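Local structure of sesquisabinene B synthase 2 (6A2A) at residues 36-40 / 549-554; 78-83 / 116-122; 147-152 / 179-183. The protein probably converts farnesyl diphosphate into sesquisabinene B, as a plant terpene synthase that depends on magnesium or manganese. One frame throughout, in Å; residues are numbered along the deposited sequence.

In the fold
Starting at the N terminus, the chain passes through 36-40 in the loop before helix 41-50, which packs on helix 546-558 near the C terminus in interaction 1, a buried closure spanning some 500 mostly helical residues. Interactions 2 and 3 both fall within that span. Interaction 2 closes a short loop between helix 78-90 and the turn leading into helix 121-133; interaction 3 follows in series, joining the hairpin 147-152 to helix 178-192. The two lie on the same side of the chain's centre, their own centres about 20 Å apart. The centre of interaction 1 is about 41 and 44 Å from those of interactions 2 and 3, and this contact ties the N-terminal segment to the C-terminal part of the fold.

Interaction 1. Residues 36-40 / 549-554; sequences PNLWD and TKKQGM
Trp39 lays the rim of its indole against helix 546-558, touching Lys550, Gly553 and Met554, while Leu38 beside it reaches Thr549. The indole comes in edge first. The carbonyl oxygen of Lys550 lies near the ring plane, 3.8 Å from Trp39 CZ2, and already accepts the helical N-H of Met554. CH2 meets Gly553 obliquely, CH2 to CA being 3.7 Å; with no side chain at that position the six-membered ring can come right up to the helix backbone. At the pyrrole end, Trp39 NE1 gives a weak hydrogen bond to Met554 SD, 3.6 Å long and bent to 147° at the hydrogen. The sulfur sits 81° off the normal of the five-membered ring, so the Met-aromatic contact is made at the ring's edge, and the bend of Met554 at chi2 brings its CE to the same nitrogen. A loop from the extreme N-terminal region folded back onto a C-terminal helix is a known feature of plant terpene synthases, and this contact fits it, well away from the annotated metal ligands. Leu38 has CG anti to its carbonyl carbon (chi1 -64°), which sends CD1 to Thr549 CG2 at 3.7 Å, the two side chains crossing at about a right angle; the hydroxyl of Thr549 is bonded instead to Ala545 O. Leu38 also covers one face of its neighbour's indole, with CB 3.3 Å above the plane toward the rim. Lys550 works through its aliphatic part: the chain bends at chi2 and chi4, so that CE comes to 3.5 Å from Leu38 O and also lies near Trp39 NE1. Ile283 of helix 281-292 also touches both Leu38 and Trp39.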
ATOM      1  N   PRO A  36      -5.637   2.131  23.566  1.00 31.77           N
ATOM      2  CA  PRO A  36      -4.728   2.918  22.759  1.00 31.05           C
ATOM      3  C   PRO A  36      -3.357   2.319  22.524  1.00 30.62           C
ATOM      4  O   PRO A  36      -2.793   1.685  23.343  1.00 32.00           O
ATOM      5  CB  PRO A  36      -4.613   4.196  23.566  1.00 34.13           C
ATOM      6  CG  PRO A  36      -4.780   3.764  24.940  1.00 34.12           C
ATOM      7  CD  PRO A  36      -5.753   2.654  24.921  1.00 33.80           C
ATOM      8  N   ASN A  37      -2.805   2.574  21.366  1.00 32.52           N
ATOM      9  CA  ASN A  37      -1.479   2.097  21.085  1.00 31.71           C
ATOM     10  C   ASN A  37      -0.473   3.123  21.576  1.00 31.75           C
ATOM     11  O   ASN A  37      -0.822   4.185  21.994  1.00 29.89           O
ATOM     12  CB  ASN A  37      -1.317   1.841  19.600  1.00 34.77           C
ATOM     13  CG  ASN A  37      -2.209   0.728  19.111  1.00 31.75           C
ATOM     14  OD1 ASN A  37      -2.259  -0.316  19.695  1.00 36.27           O
ATOM     15  ND2 ASN A  37      -2.914   0.971  18.060  1.00 32.00           N
ATOM     16  N   LEU A  38       0.797   2.829  21.434  1.00 30.00           N
ATOM     17  CA  LEU A  38       1.841   3.725  21.902  1.00 30.22           C
ATOM     18  C   LEU A  38       1.756   5.111  21.309  1.00 30.38           C
ATOM     19  O   LEU A  38       1.993   6.070  21.983  1.00 30.91           O
ATOM     20  CB  LEU A  38       3.207   3.126  21.629  1.00 31.78           C
ATOM     21  CG  LEU A  38       3.512   1.837  22.374  1.00 33.86           C
ATOM     22  CD1 LEU A  38       4.812   1.277  21.878  1.00 39.07           C
ATOM     23  CD2 LEU A  38       3.589   2.085  23.868  1.00 35.16           C
ATOM     24  N   TRP A  39       1.452   5.173  20.023  1.00 28.92           N
ATOM     25  CA  TRP A  39       1.231   6.385  19.288  1.00 29.38           C
ATOM     26  C   TRP A  39       0.025   6.136  18.396  1.00 32.54           C
ATOM     27  O   TRP A  39      -0.186   5.077  17.961  1.00 29.65           O
ATOM     28  CB  TRP A  39       2.425   6.729  18.439  1.00 30.96           C
ATOM     29  CG  TRP A  39       3.602   7.035  19.219  1.00 31.41           C
ATOM     30  CD1 TRP A  39       3.896   8.191  19.785  1.00 33.78           C
ATOM     31  CD2 TRP A  39       4.665   6.144  19.533  1.00 30.86           C
ATOM     32  NE1 TRP A  39       5.074   8.106  20.447  1.00 33.75           N
ATOM     33  CE2 TRP A  39       5.567   6.846  20.306  1.00 32.49           C
ATOM     34  CE3 TRP A  39       4.934   4.825  19.230  1.00 29.14           C
ATOM     35  CZ2 TRP A  39       6.707   6.277  20.790  1.00 33.15           C
ATOM     36  CZ3 TRP A  39       6.047   4.266  19.701  1.00 31.17           C
ATOM     37  CH2 TRP A  39       6.934   4.977  20.465  1.00 33.38           C
ATOM     38  N   ASP A  40      -0.750   7.151  18.134  1.00 31.17           N
ATOM     39  CA  ASP A  40      -1.872   6.994  17.277  1.00 39.88           C
ATOM     40  C   ASP A  40      -1.368   6.975  15.845  1.00 34.37           C
ATOM     41  O   ASP A  40      -0.397   7.590  15.555  1.00 33.47           O
ATOM     42  CB  ASP A  40      -2.889   8.092  17.596  1.00 50.65           C
ATOM     43  CG  ASP A  40      -3.336   8.838  16.407  1.00 64.14           C
ATOM     44  OD1 ASP A  40      -4.217   8.331  15.680  1.00 75.87           O
ATOM     45  OD2 ASP A  40      -2.814   9.943  16.203  1.00 72.37           O
ATOM     46  N   THR A 549       9.713   0.910  26.346  1.00 28.44           N
ATOM     47  CA  THR A 549       9.496   0.787  24.889  1.00 31.81           C
ATOM     48  C   THR A 549       9.224   2.165  24.301  1.00 30.30           C
ATOM     49  O   THR A 549       9.768   2.567  23.291  1.00 25.73           O
ATOM     50  CB  THR A 549       8.323  -0.152  24.608  1.00 36.49           C
ATOM     51  OG1 THR A 549       8.756  -1.394  25.150  1.00 36.33           O
ATOM     52  CG2 THR A 549       7.974  -0.275  23.140  1.00 37.72           C
ATOM     53  N   LYS A 550       8.372   2.894  24.997  1.00 28.58           N
ATOM     54  CA  LYS A 550       7.970   4.168  24.512  1.00 30.97           C
ATOM     55  C   LYS A 550       9.160   5.104  24.482  1.00 28.94           C
ATOM     56  O   LYS A 550       9.310   5.881  23.536  1.00 28.40           O
ATOM     57  CB  LYS A 550       6.864   4.766  25.390  1.00 35.37           C
ATOM     58  CG  LYS A 550       6.319   6.074  24.849  1.00 40.11           C
ATOM     59  CD  LYS A 550       4.840   6.251  25.074  1.00 46.13           C
ATOM     60  CE  LYS A 550       4.287   7.389  24.242  1.00 48.86           C
ATOM     61  NZ  LYS A 550       4.421   8.674  24.963  1.00 52.11           N
ATOM     62  N   LYS A 551      10.011   4.996  25.501  1.00 25.12           N
ATOM     63  CA  LYS A 551      11.157   5.841  25.561  1.00 28.57           C
ATOM     64  C   LYS A 551      12.069   5.554  24.367  1.00 26.95           C
ATOM     65  O   LYS A 551      12.658   6.465  23.799  1.00 26.96           O
ATOM     66  CB  LYS A 551      11.872   5.618  26.903  1.00 32.62           C
ATOM     67  CG  LYS A 551      13.170   6.403  27.034  1.00 37.76           C
ATOM     68  CD  LYS A 551      14.047   6.039  28.199  1.00 44.89           C
ATOM     69  CE  LYS A 551      15.517   6.059  27.825  1.00 50.80           C
ATOM     70  NZ  LYS A 551      16.061   4.683  27.671  1.00 54.00           N
ATOM     71  N   GLN A 552      12.261   4.269  24.055  1.00 26.13           N
ATOM     72  CA  GLN A 552      13.159   3.888  22.971  1.00 24.87           C
ATOM     73  C   GLN A 552      12.594   4.339  21.618  1.00 23.33           C
ATOM     74  O   GLN A 552      13.326   4.838  20.750  1.00 27.45           O
ATOM     75  CB  GLN A 552      13.337   2.357  22.980  1.00 23.77           C
ATOM     76  CG  GLN A 552      14.124   1.838  24.147  1.00 26.85           C
ATOM     77  CD  GLN A 552      15.519   2.400  24.302  1.00 26.30           C
ATOM     78  OE1 GLN A 552      16.026   2.380  25.402  1.00 35.51           O
ATOM     79  NE2 GLN A 552      16.187   2.806  23.223  1.00 27.17           N
ATOM     80  N   GLY A 553      11.283   4.139  21.393  1.00 23.85           N
ATOM     81  CA  GLY A 553      10.631   4.602  20.167  1.00 22.17           C
ATOM     82  C   GLY A 553      10.702   6.109  20.030  1.00 26.12           C
ATOM     83  O   GLY A 553      10.904   6.601  18.918  1.00 22.68           O
ATOM     84  N   MET A 554      10.590   6.844  21.147  1.00 26.26           N
ATOM     85  CA  MET A 554      10.601   8.326  21.091  1.00 28.75           C
ATOM     86  C   MET A 554      11.990   8.775  20.636  1.00 28.99           C
ATOM     87  O   MET A 554      12.133   9.636  19.782  1.00 30.62           O
ATOM     88  CB  MET A 554      10.313   8.961  22.460  1.00 33.76           C
ATOM     89  CG  MET A 554       8.853   8.903  22.890  1.00 35.41           C
ATOM     90  SD  MET A 554       7.813   9.966  21.838  1.00 41.54           S
ATOM     91  CE  MET A 554       6.304  10.031  22.808  1.00 55.37           C
TER

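Interaction 2. Residues 78-83 / 116-122; sequences PLTKLE and WWIDNLH
Pro78 sits over the five-membered ring of Trp116, its CG 3.4 Å from the centroid of that ring and only 10° off the normal, a CH-pi contact over the face. Round the six-membered ring, Leu79 CB approaches CE3 of Trp116 at 3.8 Å, and Leu82 CD1 meets CH2 of the same indole at the edge, also at 3.8 Å. Further along, His122 NE2 donates to Glu83 OE2 over 2.7 Å; the oxygen lies near the imidazole plane and uses its anti lone pair, with carboxylate and ring turned 41° apart. Trp117 CD1 backs the other face of Trp116. Replacing Trp116 by an alanine would probably uncover Pro78 and leave a gap beside Leu79 and Leu82. In the second shell, Ser165 holds His122 ND1, fixing the imidazole's rotation, and a type II turn from Trp117 brings Asn120 to N-cap the next helix through Ala123 N. The contact joins the start of helix 78-90 to the turn and N-cap that open helix 121-133, consistent with the all-helical alpha-barrel N-terminal domain of plant terpene synthases.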
ATOM      1  N   PRO A  78      48.329   3.598  16.451  1.00 32.18           N
ATOM      2  CA  PRO A  78      47.432   2.458  16.205  1.00 34.04           C
ATOM      3  C   PRO A  78      46.313   2.328  17.248  1.00 34.44           C
ATOM      4  O   PRO A  78      45.168   2.007  16.888  1.00 31.85           O
ATOM      5  CB  PRO A  78      48.300   1.207  16.318  1.00 36.98           C
ATOM      6  CG  PRO A  78      49.582   1.719  16.981  1.00 35.78           C
ATOM      7  CD  PRO A  78      49.706   3.105  16.405  1.00 34.47           C
ATOM      8  N   LEU A  79      46.627   2.522  18.519  1.00 33.54           N
ATOM      9  CA  LEU A  79      45.541   2.432  19.517  1.00 32.57           C
ATOM     10  C   LEU A  79      44.510   3.522  19.236  1.00 31.49           C
ATOM     11  O   LEU A  79      43.292   3.286  19.338  1.00 32.20           O
ATOM     12  CB  LEU A  79      46.108   2.538  20.926  1.00 34.26           C
ATOM     13  CG  LEU A  79      45.061   2.461  22.033  1.00 34.73           C
ATOM     14  CD1 LEU A  79      44.311   1.134  21.972  1.00 33.15           C
ATOM     15  CD2 LEU A  79      45.713   2.657  23.390  1.00 33.06           C
ATOM     16  N   THR A  80      44.980   4.716  18.876  1.00 30.16           N
ATOM     17  CA  THR A  80      44.117   5.845  18.668  1.00 28.50           C
ATOM     18  C   THR A  80      43.227   5.547  17.455  1.00 32.30           C
ATOM     19  O   THR A  80      42.067   5.860  17.459  1.00 26.91           O
ATOM     20  CB  THR A  80      44.944   7.136  18.495  1.00 31.16           C
ATOM     21  OG1 THR A  80      45.691   7.301  19.715  1.00 26.34           O
ATOM     22  CG2 THR A  80      44.087   8.345  18.241  1.00 29.48           C
ATOM     23  N   LYS A  81      43.781   4.922  16.417  1.00 28.13           N
ATOM     24  CA  LYS A  81      42.981   4.593  15.255  1.00 29.08           C
ATOM     25  C   LYS A  81      41.940   3.522  15.640  1.00 25.20           C
ATOM     26  O   LYS A  81      40.819   3.629  15.196  1.00 29.11           O
ATOM     27  CB  LYS A  81      43.885   4.125  14.103  1.00 31.22           C
ATOM     28  CG  LYS A  81      43.180   3.775  12.793  1.00 30.90           C
ATOM     29  CD  LYS A  81      42.264   4.864  12.219  1.00 35.85           C
ATOM     30  CE  LYS A  81      42.956   6.144  11.789  1.00 39.87           C
ATOM     31  NZ  LYS A  81      43.694   5.974  10.524  1.00 39.93           N
ATOM     32  N   LEU A  82      42.290   2.541  16.441  1.00 26.97           N
ATOM     33  CA  LEU A  82      41.261   1.502  16.799  1.00 28.80           C
ATOM     34  C   LEU A  82      40.144   2.188  17.595  1.00 30.76           C
ATOM     35  O   LEU A  82      38.972   1.904  17.433  1.00 26.60           O
ATOM     36  CB  LEU A  82      41.873   0.387  17.625  1.00 26.05           C
ATOM     37  CG  LEU A  82      42.795  -0.602  16.905  1.00 28.22           C
ATOM     38  CD1 LEU A  82      43.229  -1.665  17.846  1.00 26.03           C
ATOM     39  CD2 LEU A  82      42.169  -1.238  15.673  1.00 31.39           C
ATOM     40  N   GLU A  83      40.520   3.097  18.489  1.00 25.69           N
ATOM     41  CA  GLU A  83      39.546   3.765  19.304  1.00 27.20           C
ATOM     42  C   GLU A  83      38.623   4.596  18.413  1.00 27.24           C
ATOM     43  O   GLU A  83      37.398   4.617  18.654  1.00 27.49           O
ATOM     44  CB  GLU A  83      40.253   4.595  20.404  1.00 25.40           C
ATOM     45  CG  GLU A  83      40.754   3.791  21.551  1.00 25.68           C
ATOM     46  CD  GLU A  83      41.663   4.579  22.502  1.00 29.41           C
ATOM     47  OE1 GLU A  83      42.041   5.720  22.127  1.00 34.74           O
ATOM     48  OE2 GLU A  83      41.983   4.066  23.577  1.00 31.04           O
ATOM     49  N   TRP A 116      52.912  -1.067  21.355  1.00 34.89           N
ATOM     50  CA  TRP A 116      51.742  -0.252  21.687  1.00 35.66           C
ATOM     51  C   TRP A 116      50.615  -1.057  22.378  1.00 35.69           C
ATOM     52  O   TRP A 116      49.790  -0.459  23.074  1.00 32.48           O
ATOM     53  CB  TRP A 116      51.261   0.481  20.439  1.00 33.47           C
ATOM     54  CG  TRP A 116      50.730  -0.425  19.374  1.00 36.34           C
ATOM     55  CD1 TRP A 116      51.434  -1.088  18.411  1.00 35.48           C
ATOM     56  CD2 TRP A 116      49.362  -0.825  19.218  1.00 34.57           C
ATOM     57  NE1 TRP A 116      50.589  -1.826  17.625  1.00 35.50           N
ATOM     58  CE2 TRP A 116      49.313  -1.703  18.112  1.00 34.00           C
ATOM     59  CE3 TRP A 116      48.188  -0.517  19.904  1.00 33.27           C
ATOM     60  CZ2 TRP A 116      48.122  -2.261  17.666  1.00 31.52           C
ATOM     61  CZ3 TRP A 116      47.001  -1.030  19.431  1.00 35.64           C
ATOM     62  CH2 TRP A 116      46.973  -1.890  18.337  1.00 32.44           C
ATOM     63  N   TRP A 117      50.546  -2.384  22.281  1.00 30.55           N
ATOM     64  CA  TRP A 117      49.464  -3.048  23.008  1.00 30.81           C
ATOM     65  C   TRP A 117      49.929  -4.066  24.041  1.00 28.31           C
ATOM     66  O   TRP A 117      49.243  -4.368  25.015  1.00 29.41           O
ATOM     67  CB  TRP A 117      48.485  -3.650  21.990  1.00 31.86           C
ATOM     68  CG  TRP A 117      49.061  -4.681  21.058  1.00 28.63           C
ATOM     69  CD1 TRP A 117      49.561  -4.461  19.812  1.00 32.11           C
ATOM     70  CD2 TRP A 117      49.082  -6.096  21.248  1.00 25.99           C
ATOM     71  NE1 TRP A 117      49.896  -5.653  19.212  1.00 31.65           N
ATOM     72  CE2 TRP A 117      49.624  -6.668  20.080  1.00 27.35           C
ATOM     73  CE3 TRP A 117      48.695  -6.950  22.284  1.00 28.13           C
ATOM     74  CZ2 TRP A 117      49.768  -8.043  19.915  1.00 28.89           C
ATOM     75  CZ3 TRP A 117      48.834  -8.301  22.118  1.00 31.46           C
ATOM     76  CH2 TRP A 117      49.398  -8.840  20.962  1.00 27.35           C
ATOM     77  N   ILE A 118      51.107  -4.642  23.871  1.00 30.17           N
ATOM     78  CA  ILE A 118      51.572  -5.635  24.784  1.00 29.67           C
ATOM     79  C   ILE A 118      51.583  -5.085  26.218  1.00 33.38           C
ATOM     80  O   ILE A 118      52.127  -3.976  26.447  1.00 38.53           O
ATOM     81  CB  ILE A 118      52.991  -6.068  24.332  1.00 35.25           C
ATOM     82  CG1 ILE A 118      52.918  -6.865  23.027  1.00 34.55           C
ATOM     83  CG2 ILE A 118      53.701  -6.834  25.427  1.00 38.67           C
ATOM     84  CD1 ILE A 118      52.323  -8.212  23.201  1.00 36.63           C
ATOM     85  N   ASP A 119      51.120  -5.868  27.172  1.00 33.25           N
ATOM     86  CA  ASP A 119      51.072  -5.439  28.598  1.00 39.04           C
ATOM     87  C   ASP A 119      50.114  -4.270  28.914  1.00 35.09           C
ATOM     88  O   ASP A 119      50.098  -3.763  30.040  1.00 37.27           O
ATOM     89  CB  ASP A 119      52.484  -5.032  29.111  1.00 43.20           C
ATOM     90  CG  ASP A 119      53.468  -6.163  29.067  1.00 48.67           C
ATOM     91  OD1 ASP A 119      53.105  -7.265  29.503  1.00 51.34           O
ATOM     92  OD2 ASP A 119      54.620  -5.947  28.617  1.00 56.12           O
ATOM     93  N   ASN A 120      49.327  -3.859  27.935  1.00 31.78           N
ATOM     94  CA  ASN A 120      48.269  -2.886  28.110  1.00 30.17           C
ATOM     95  C   ASN A 120      46.906  -3.581  27.976  1.00 32.77           C
ATOM     96  O   ASN A 120      46.586  -3.951  26.854  1.00 28.31           O
ATOM     97  CB  ASN A 120      48.418  -1.811  27.049  1.00 30.55           C
ATOM     98  CG  ASN A 120      47.419  -0.693  27.214  1.00 35.33           C
ATOM     99  OD1 ASN A 120      46.259  -0.943  27.576  1.00 30.57           O
ATOM    100  ND2 ASN A 120      47.851   0.524  26.916  1.00 36.10           N
ATOM    101  N   LEU A 121      46.165  -3.757  29.064  1.00 26.45           N
ATOM    102  CA  LEU A 121      44.922  -4.563  29.047  1.00 27.61           C
ATOM    103  C   LEU A 121      43.885  -3.940  28.116  1.00 30.03           C
ATOM    104  O   LEU A 121      43.270  -4.689  27.318  1.00 26.32           O
ATOM    105  CB  LEU A 121      44.358  -4.732  30.448  1.00 24.61           C
ATOM    106  CG  LEU A 121      43.116  -5.623  30.539  1.00 24.78           C
ATOM    107  CD1 LEU A 121      43.419  -7.054  30.052  1.00 24.78           C
ATOM    108  CD2 LEU A 121      42.553  -5.615  31.926  1.00 24.93           C
ATOM    109  N   HIS A 122      43.696  -2.612  28.186  1.00 26.06           N
ATOM    110  CA  HIS A 122      42.758  -1.944  27.281  1.00 25.08           C
ATOM    111  C   HIS A 122      43.112  -2.174  25.812  1.00 26.54           C
ATOM    112  O   HIS A 122      42.262  -2.495  25.010  1.00 24.47           O
ATOM    113  CB  HIS A 122      42.696  -0.443  27.565  1.00 23.18           C
ATOM    114  CG  HIS A 122      42.038   0.353  26.500  1.00 25.91           C
ATOM    115  ND1 HIS A 122      40.692   0.218  26.210  1.00 26.14           N
ATOM    116  CD2 HIS A 122      42.506   1.333  25.711  1.00 26.02           C
ATOM    117  CE1 HIS A 122      40.379   1.079  25.269  1.00 25.58           C
ATOM    118  NE2 HIS A 122      41.491   1.782  24.933  1.00 26.21           N
TER

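Interaction 3. Residues 147-152 / 179-183; sequences KDTDGF and ILDEA
Phe152 turns the edge of its ring to helix 178-192, where Ile179 O and Glu182 CB lie near the ring plane, while Lys147 CG covers one face, 3.8 Å above its centre. The ring of Phe186 also meets it, the two planes about 25° apart. CE2 of Phe152 comes obliquely to Ala183 N at 3.5 Å, a nitrogen spent on the helical bond to Ile179 O, and CZ packs on Ala183 CB at 3.8 Å. Ile179 CG2 fills the angle between ring and lysine, 4.0 Å from both Phe152 CZ and Lys147 CD. The lysine chain bends at chi3 (62°, about CG-CD), which swings CE and NZ toward Glu182 OE1 for a 2.9 Å salt bridge from NZ. The ammonium meets the carboxylate on its syn side, 21° out of plane, and the two chains cross at about a right angle. Both anchors come from one beta hairpin: Asp148 and Gly151 exchange backbone bonds across a type I turn, and Asp148 OD1 takes the N-H of Asp150 in an Asx turn. The hairpin thus clamps the helix with an apolar layer of ring, isoleucine and alanine beside one ion pair. As Lys147 and Glu182 are both partly exposed, that pair probably stays in touch with solvent, and each charge is likely to steady the ionised form of the other.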
ATOM      1  N   LYS A 147      47.399 -12.920  33.550  1.00 25.64           N
ATOM      2  CA  LYS A 147      47.068 -13.821  34.595  1.00 25.66           C
ATOM      3  C   LYS A 147      48.321 -14.324  35.284  1.00 29.10           C
ATOM      4  O   LYS A 147      49.374 -14.223  34.768  1.00 33.81           O
ATOM      5  CB  LYS A 147      46.315 -15.043  34.094  1.00 31.92           C
ATOM      6  CG  LYS A 147      45.319 -14.822  32.988  1.00 32.85           C
ATOM      7  CD  LYS A 147      45.041 -16.078  32.185  1.00 38.33           C
ATOM      8  CE  LYS A 147      44.448 -17.151  33.044  1.00 38.81           C
ATOM      9  NZ  LYS A 147      44.571 -18.487  32.458  1.00 33.16           N
ATOM     10  N   ASP A 148      48.118 -14.848  36.460  1.00 31.02           N
ATOM     11  CA  ASP A 148      49.110 -15.548  37.236  1.00 38.67           C
ATOM     12  C   ASP A 148      48.576 -16.959  37.496  1.00 40.06           C
ATOM     13  O   ASP A 148      47.577 -17.360  36.958  1.00 36.10           O
ATOM     14  CB  ASP A 148      49.430 -14.836  38.539  1.00 30.00           C
ATOM     15  CG  ASP A 148      48.255 -14.689  39.448  1.00 30.00           C
ATOM     16  OD1 ASP A 148      47.469 -15.601  39.660  1.00 30.00           O
ATOM     17  OD2 ASP A 148      48.170 -13.624  40.022  1.00 30.00           O
ATOM     18  N   THR A 149      49.260 -17.714  38.322  1.00 37.03           N
ATOM     19  CA  THR A 149      48.848 -19.058  38.599  1.00 41.07           C
ATOM     20  C   THR A 149      47.408 -19.243  39.074  1.00 44.39           C
ATOM     21  O   THR A 149      46.798 -20.235  38.767  1.00 47.02           O
ATOM     22  CB  THR A 149      49.871 -19.753  39.510  1.00 40.70           C
ATOM     23  OG1 THR A 149      51.153 -19.627  38.916  1.00 41.89           O
ATOM     24  CG2 THR A 149      49.547 -21.166  39.671  1.00 42.59           C
ATOM     25  N   ASP A 150      46.858 -18.301  39.815  1.00 43.60           N
ATOM     26  CA  ASP A 150      45.492 -18.410  40.243  1.00 42.50           C
ATOM     27  C   ASP A 150      44.409 -17.774  39.338  1.00 39.75           C
ATOM     28  O   ASP A 150      43.260 -17.870  39.640  1.00 39.88           O
ATOM     29  CB  ASP A 150      45.364 -17.857  41.637  1.00 42.88           C
ATOM     30  CG  ASP A 150      46.118 -18.672  42.643  1.00 47.12           C
ATOM     31  OD1 ASP A 150      46.503 -19.796  42.329  1.00 39.50           O
ATOM     32  OD2 ASP A 150      46.296 -18.184  43.753  1.00 47.04           O
ATOM     33  N   GLY A 151      44.802 -17.153  38.243  1.00 38.82           N
ATOM     34  CA  GLY A 151      43.842 -16.508  37.343  1.00 40.12           C
ATOM     35  C   GLY A 151      44.230 -15.072  37.045  1.00 38.92           C
ATOM     36  O   GLY A 151      45.405 -14.687  37.100  1.00 34.19           O
ATOM     37  N   PHE A 152      43.243 -14.258  36.675  1.00 30.57           N
ATOM     38  CA  PHE A 152      43.563 -12.922  36.270  1.00 28.06           C
ATOM     39  C   PHE A 152      44.111 -12.188  37.510  1.00 24.46           C
ATOM     40  O   PHE A 152      43.718 -12.482  38.589  1.00 28.79           O
ATOM     41  CB  PHE A 152      42.323 -12.225  35.692  1.00 28.15           C
ATOM     42  CG  PHE A 152      42.155 -12.494  34.225  1.00 24.56           C
ATOM     43  CD1 PHE A 152      42.816 -11.727  33.289  1.00 23.05           C
ATOM     44  CD2 PHE A 152      41.393 -13.566  33.791  1.00 27.91           C
ATOM     45  CE1 PHE A 152      42.738 -12.016  31.944  1.00 27.76           C
ATOM     46  CE2 PHE A 152      41.328 -13.854  32.444  1.00 22.55           C
ATOM     47  CZ  PHE A 152      41.980 -13.091  31.532  1.00 24.47           C
ATOM     48  N   ILE A 179      40.161 -19.006  28.355  1.00 26.53           N
ATOM     49  CA  ILE A 179      40.742 -17.777  28.947  1.00 26.74           C
ATOM     50  C   ILE A 179      39.741 -16.638  28.760  1.00 26.29           C
ATOM     51  O   ILE A 179      39.602 -15.783  29.642  1.00 24.18           O
ATOM     52  CB  ILE A 179      42.118 -17.426  28.381  1.00 29.35           C
ATOM     53  CG1 ILE A 179      43.120 -18.545  28.670  1.00 26.09           C
ATOM     54  CG2 ILE A 179      42.614 -16.119  28.988  1.00 28.63           C
ATOM     55  CD1 ILE A 179      44.332 -18.431  27.827  1.00 28.87           C
ATOM     56  N   LEU A 180      38.954 -16.723  27.687  1.00 27.09           N
ATOM     57  CA  LEU A 180      37.952 -15.674  27.487  1.00 27.25           C
ATOM     58  C   LEU A 180      36.767 -15.875  28.431  1.00 27.62           C
ATOM     59  O   LEU A 180      36.187 -14.865  28.860  1.00 26.33           O
ATOM     60  CB  LEU A 180      37.545 -15.620  26.025  1.00 25.84           C
ATOM     61  CG  LEU A 180      38.718 -15.555  25.054  1.00 29.84           C
ATOM     62  CD1 LEU A 180      38.286 -15.580  23.611  1.00 29.47           C
ATOM     63  CD2 LEU A 180      39.512 -14.287  25.322  1.00 31.16           C
ATOM     64  N   ASP A 181      36.413 -17.117  28.773  1.00 24.84           N
ATOM     65  CA  ASP A 181      35.403 -17.350  29.791  1.00 24.61           C
ATOM     66  C   ASP A 181      35.860 -16.839  31.163  1.00 25.51           C
ATOM     67  O   ASP A 181      35.089 -16.290  31.944  1.00 24.12           O
ATOM     68  CB  ASP A 181      35.144 -18.824  29.998  1.00 27.27           C
ATOM     69  CG  ASP A 181      34.482 -19.465  28.788  1.00 36.82           C
ATOM     70  OD1 ASP A 181      33.494 -18.887  28.315  1.00 35.09           O
ATOM     71  OD2 ASP A 181      34.974 -20.523  28.313  1.00 40.35           O
ATOM     72  N   GLU A 182      37.137 -17.078  31.457  1.00 23.43           N
ATOM     73  CA  GLU A 182      37.719 -16.591  32.727  1.00 25.69           C
ATOM     74  C   GLU A 182      37.692 -15.039  32.730  1.00 22.02           C
ATOM     75  O   GLU A 182      37.438 -14.422  33.807  1.00 25.53           O
ATOM     76  CB  GLU A 182      39.174 -17.043  32.863  1.00 31.04           C
ATOM     77  CG  GLU A 182      39.365 -18.483  33.334  1.00 37.18           C
ATOM     78  CD  GLU A 182      40.721 -19.142  33.018  1.00 42.27           C
ATOM     79  OE1 GLU A 182      41.642 -18.471  32.492  1.00 36.53           O
ATOM     80  OE2 GLU A 182      40.834 -20.362  33.252  1.00 48.06           O
ATOM     81  N   ALA A 183      38.029 -14.430  31.598  1.00 21.30           N
ATOM     82  CA  ALA A 183      38.059 -12.965  31.445  1.00 22.15           C
ATOM     83  C   ALA A 183      36.671 -12.397  31.710  1.00 24.43           C
ATOM     84  O   ALA A 183      36.481 -11.402  32.431  1.00 22.40           O
ATOM     85  CB  ALA A 183      38.516 -12.595  30.075  1.00 22.40           C
TER